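Local coordinates for protein histidyl-trna synthetase (Thermus thermophilus, PDB 1H4V) that catalyses the ATP-dependent attachment of L-histidine to tRNA(His), releasing AMP and diphosphate, and works as a homodimer of the class II synthetase family, at residues A[161-172]-A[250-261]. Residues are numbered along the deposited sequence; the frame is centred on the assembly and turned at random.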
loop_
_atom_site.group_PDB
_atom_site.type_symbol
_atom_site.label_atom_id
_atom_site.label_comp_id
_atom_site.label_asym_id
_atom_site.label_seq_id
_atom_site.Cartn_x
_atom_site.Cartn_y
_atom_site.Cartn_z
ATOM N N VAL A 161 4.417 -18.785 21.902
ATOM C CA VAL A 161 4.694 -19.506 20.672
ATOM C C VAL A 161 4.251 -20.961 20.779
ATOM O O VAL A 161 4.700 -21.691 21.658
ATOM C CB VAL A 161 6.199 -19.475 20.341
ATOM C CG1 VAL A 161 6.480 -20.283 19.082
ATOM C CG2 VAL A 161 6.645 -18.042 20.165
ATOM N N LYS A 162 3.366 -21.381 19.884
ATOM C CA LYS A 162 2.889 -22.757 19.892
ATOM C C LYS A 162 3.335 -23.467 18.625
ATOM O O LYS A 162 3.123 -22.991 17.518
ATOM C CB LYS A 162 1.371 -22.784 20.070
ATOM C CG LYS A 162 0.990 -22.155 21.401
ATOM C CD LYS A 162 -0.444 -22.380 21.800
ATOM C CE LYS A 162 -0.721 -21.721 23.146
ATOM N NZ LYS A 162 0.279 -22.137 24.185
ATOM N N LEU A 163 3.989 -24.604 18.817
ATOM C CA LEU A 163 4.541 -25.388 17.726
ATOM C C LEU A 163 3.892 -26.764 17.619
ATOM O O LEU A 163 3.359 -27.291 18.589
ATOM C CB LEU A 163 6.055 -25.528 17.939
ATOM C CG LEU A 163 6.886 -26.330 16.935
ATOM C CD1 LEU A 163 6.804 -25.692 15.560
ATOM C CD2 LEU A 163 8.331 -26.386 17.408
ATOM N N SER A 164 3.943 -27.340 16.426
ATOM C CA SER A 164 3.368 -28.652 16.195
ATOM C C SER A 164 3.737 -29.125 14.802
ATOM O O SER A 164 4.490 -28.460 14.085
ATOM C CB SER A 164 1.843 -28.595 16.328
ATOM O OG SER A 164 1.257 -29.862 16.070
ATOM N N SER A 165 3.187 -30.273 14.421
ATOM C CA SER A 165 3.443 -30.853 13.113
ATOM C C SER A 165 2.212 -31.565 12.590
ATOM O O SER A 165 1.408 -32.079 13.368
ATOM C CB SER A 165 4.603 -31.848 13.192
ATOM O OG SER A 165 4.739 -32.545 11.965
ATOM N N VAL A 166 2.060 -31.584 11.271
ATOM C CA VAL A 166 0.933 -32.273 10.660
ATOM C C VAL A 166 1.431 -33.473 9.849
ATOM O O VAL A 166 0.670 -34.087 9.102
ATOM C CB VAL A 166 0.111 -31.326 9.760
ATOM C CG1 VAL A 166 -0.506 -30.221 10.612
ATOM C CG2 VAL A 166 0.985 -30.738 8.675
ATOM N N GLY A 167 2.719 -33.783 10.009
ATOM C CA GLY A 167 3.347 -34.914 9.341
ATOM C C GLY A 167 3.394 -34.944 7.825
ATOM O O GLY A 167 3.056 -33.971 7.157
ATOM N N ASP A 168 3.832 -36.074 7.277
ATOM C CA ASP A 168 3.904 -36.246 5.832
ATOM C C ASP A 168 2.574 -36.822 5.347
ATOM O O ASP A 168 1.837 -37.420 6.126
ATOM C CB ASP A 168 5.060 -37.178 5.465
ATOM C CG ASP A 168 6.414 -36.620 5.883
ATOM O OD1 ASP A 168 6.600 -35.386 5.795
ATOM O OD2 ASP A 168 7.297 -37.411 6.287
ATOM N N PRO A 169 2.248 -36.646 4.057
ATOM C CA PRO A 169 0.988 -37.160 3.507
ATOM C C PRO A 169 0.653 -38.626 3.806
ATOM O O PRO A 169 -0.525 -38.984 3.890
ATOM C CB PRO A 169 1.112 -36.864 2.006
ATOM C CG PRO A 169 2.585 -36.783 1.782
ATOM C CD PRO A 169 3.069 -36.044 2.995
ATOM N N GLU A 170 1.673 -39.466 3.969
ATOM C CA GLU A 170 1.430 -40.874 4.276
ATOM C C GLU A 170 0.973 -40.951 5.738
ATOM O O GLU A 170 0.210 -41.838 6.123
ATOM C CB GLU A 170 2.703 -41.709 4.091
ATOM C CG GLU A 170 3.609 -41.251 2.954
ATOM C CD GLU A 170 4.654 -40.220 3.397
ATOM O OE1 GLU A 170 5.502 -40.556 4.260
ATOM O OE2 GLU A 170 4.630 -39.080 2.879
ATOM N N ASP A 171 1.460 -40.013 6.549
ATOM C CA ASP A 171 1.094 -39.955 7.957
ATOM C C ASP A 171 -0.324 -39.407 8.065
ATOM O O ASP A 171 -1.104 -39.826 8.915
ATOM C CB ASP A 171 2.040 -39.034 8.735
ATOM C CG ASP A 171 3.494 -39.462 8.640
ATOM O OD1 ASP A 171 3.762 -40.676 8.519
ATOM O OD2 ASP A 171 4.375 -38.580 8.704
ATOM N N ARG A 172 -0.647 -38.463 7.190
ATOM C CA ARG A 172 -1.964 -37.851 7.189
ATOM C C ARG A 172 -3.010 -38.846 6.686
ATOM O O ARG A 172 -4.179 -38.793 7.079
ATOM C CB ARG A 172 -1.942 -36.585 6.330
ATOM C CG ARG A 172 -0.963 -35.511 6.838
ATOM C CD ARG A 172 -0.870 -34.339 5.867
ATOM N NE ARG A 172 -2.185 -33.759 5.608
ATOM C CZ ARG A 172 -2.738 -32.795 6.330
ATOM N NH1 ARG A 172 -2.089 -32.281 7.367
ATOM N NH2 ARG A 172 -3.954 -32.354 6.028
ATOM N N PRO A 250 11.104 -19.264 23.479
ATOM C CA PRO A 250 10.225 -20.112 24.291
ATOM C C PRO A 250 9.029 -20.598 23.479
ATOM O O PRO A 250 8.316 -19.795 22.887
ATOM C CB PRO A 250 9.803 -19.184 25.425
ATOM C CG PRO A 250 9.773 -17.832 24.749
ATOM C CD PRO A 250 11.048 -17.859 23.922
ATOM N N TYR A 251 8.819 -21.909 23.443
ATOM C CA TYR A 251 7.695 -22.471 22.712
ATOM C C TYR A 251 7.053 -23.607 23.494
ATOM O O TYR A 251 7.621 -24.121 24.458
ATOM C CB TYR A 251 8.127 -22.995 21.338
ATOM C CG TYR A 251 8.897 -24.290 21.386
ATOM C CD1 TYR A 251 10.247 -24.307 21.734
ATOM C CD2 TYR A 251 8.270 -25.507 21.109
ATOM C CE1 TYR A 251 10.957 -25.504 21.803
ATOM C CE2 TYR A 251 8.970 -26.712 21.179
ATOM C CZ TYR A 251 10.316 -26.702 21.527
ATOM O OH TYR A 251 11.029 -27.880 21.596
ATOM N N GLU A 252 5.866 -23.999 23.051
ATOM C CA GLU A 252 5.114 -25.064 23.689
ATOM C C GLU A 252 4.534 -25.951 22.589
ATOM O O GLU A 252 3.952 -25.453 21.623
ATOM C CB GLU A 252 3.981 -24.454 24.519
ATOM C CG GLU A 252 3.274 -25.421 25.451
ATOM C CD GLU A 252 3.688 -25.243 26.905
ATOM O OE1 GLU A 252 4.902 -25.346 27.201
ATOM O OE2 GLU A 252 2.794 -25.003 27.752
ATOM N N LEU A 253 4.710 -27.259 22.716
ATOM C CA LEU A 253 4.160 -28.178 21.729
ATOM C C LEU A 253 2.640 -28.130 21.893
ATOM O O LEU A 253 2.131 -28.235 23.009
ATOM C CB LEU A 253 4.687 -29.593 21.974
ATOM C CG LEU A 253 5.378 -30.274 20.784
ATOM C CD1 LEU A 253 6.475 -29.377 20.239
ATOM C CD2 LEU A 253 5.952 -31.612 21.219
ATOM N N GLU A 254 1.924 -27.941 20.785
ATOM C CA GLU A 254 0.462 -27.846 20.804
ATOM C C GLU A 254 -0.233 -28.884 19.942
ATOM O O GLU A 254 -0.375 -28.692 18.740
ATOM C CB GLU A 254 0.006 -26.466 20.325
ATOM C CG GLU A 254 -0.504 -25.542 21.414
ATOM C CD GLU A 254 -1.799 -26.020 22.066
ATOM O OE1 GLU A 254 -2.274 -25.323 22.991
ATOM O OE2 GLU A 254 -2.338 -27.079 21.666
ATOM N N PRO A 255 -0.694 -29.988 20.546
ATOM C CA PRO A 255 -1.379 -31.027 19.769
ATOM C C PRO A 255 -2.700 -30.546 19.155
ATOM O O PRO A 255 -3.228 -31.182 18.243
ATOM C CB PRO A 255 -1.576 -32.153 20.788
ATOM C CG PRO A 255 -1.669 -31.419 22.099
ATOM C CD PRO A 255 -0.581 -30.379 21.965
ATOM N N ALA A 256 -3.220 -29.423 19.645
ATOM C CA ALA A 256 -4.476 -28.874 19.134
ATOM C C ALA A 256 -4.301 -28.083 17.837
ATOM O O ALA A 256 -5.284 -27.721 17.186
ATOM C CB ALA A 256 -5.129 -27.993 20.188
ATOM N N LEU A 257 -3.056 -27.802 17.469
ATOM C CA LEU A 257 -2.778 -27.059 16.243
ATOM C C LEU A 257 -2.931 -28.011 15.067
ATOM O O LEU A 257 -2.196 -28.994 14.965
ATOM C CB LEU A 257 -1.352 -26.523 16.260
ATOM C CG LEU A 257 -1.156 -25.029 16.029
ATOM C CD1 LEU A 257 0.334 -24.748 15.927
ATOM C CD2 LEU A 257 -1.877 -24.587 14.763
ATOM N N VAL A 258 -3.870 -27.725 14.171
ATOM C CA VAL A 258 -4.083 -28.608 13.035
ATOM C C VAL A 258 -4.215 -27.869 11.705
ATOM O O VAL A 258 -4.553 -26.688 11.666
ATOM C CB VAL A 258 -5.349 -29.480 13.245
ATOM C CG1 VAL A 258 -5.381 -30.605 12.222
ATOM C CG2 VAL A 258 -5.371 -30.047 14.648
ATOM N N ARG A 259 -3.926 -28.583 10.620
ATOM C CA ARG A 259 -4.018 -28.055 9.263
ATOM C C ARG A 259 -4.729 -29.132 8.449
ATOM O O ARG A 259 -4.142 -30.166 8.124
ATOM C CB ARG A 259 -2.624 -27.802 8.689
ATOM C CG ARG A 259 -1.721 -26.919 9.547
ATOM C CD ARG A 259 -2.166 -25.464 9.613
ATOM N NE ARG A 259 -1.195 -24.671 10.361
ATOM C CZ ARG A 259 -1.409 -23.450 10.831
ATOM N NH1 ARG A 259 -2.573 -22.859 10.632
ATOM N NH2 ARG A 259 -0.458 -22.827 11.514
ATOM N N GLY A 260 -5.995 -28.883 8.130
ATOM C CA GLY A 260 -6.790 -29.852 7.399
ATOM C C GLY A 260 -6.517 -30.050 5.923
ATOM O O GLY A 260 -6.658 -31.167 5.416
ATOM N N LEU A 261 -6.127 -28.986 5.226
ATOM C CA LEU A 261 -5.864 -29.079 3.794
ATOM C C LEU A 261 -4.728 -30.033 3.470
ATOM O O LEU A 261 -3.731 -30.098 4.187
ATOM C CB LEU A 261 -5.577 -27.694 3.219
ATOM C CG LEU A 261 -6.740 -26.707 3.364
ATOM C CD1 LEU A 261 -6.319 -25.344 2.841
ATOM C CD2 LEU A 261 -7.959 -27.229 2.606
#
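A bend at chi3 (56°) in the side chain of R172 turns its guanidinium end-on to the backbone carbonyl of R259. NH1 and NH2 each lie 3.0 Å from R259 O, and that oxygen lies 3° out of the guanidinium plane, between the two nitrogens, and accepts a hydrogen bond from each. G260 O and L261 O come close to NH2 as well, but at angles too poor for bonding; their partial negative charge would probably still favour the cation. Shortening R172 to an alanine is likely to leave R259 O without both of these donors and let the 259-261 loop shift away from the helix starting at P169. Beside this grip, V166 CG1 packs on the aliphatic part of R259, 3.7 Å from its CG.

At the other end the strands 161-165 and 251-253 pair in parallel, as three backbone bonds show: E252 N to V161 O, L163 N to E252 O (2.9 Å) and E254 N to L163 O (2.7 Å). E252 thus bonds through both its N and its O to residues flanking K162, the pattern expected of a parallel bridge. L163, with CG anti to the backbone N (chi1 179°), brings CD2 obliquely to the Y251 ring, 3.8 Å from CD2 of the tyrosine, while Y251 OH reaches E241 on helix 231-246. Past the pairing, a type I turn from E254 to L257 brings L257 CB to 3.8 Å from S164 CB.

The 77 intervening residues contain helices but no strand, and strand 251-253 ends as the outermost one beside 160-165, which itself pairs with 267-272. The arrangement is that of a parallel edge pair on the largely antiparallel sheet of the class II synthetase catalytic domain.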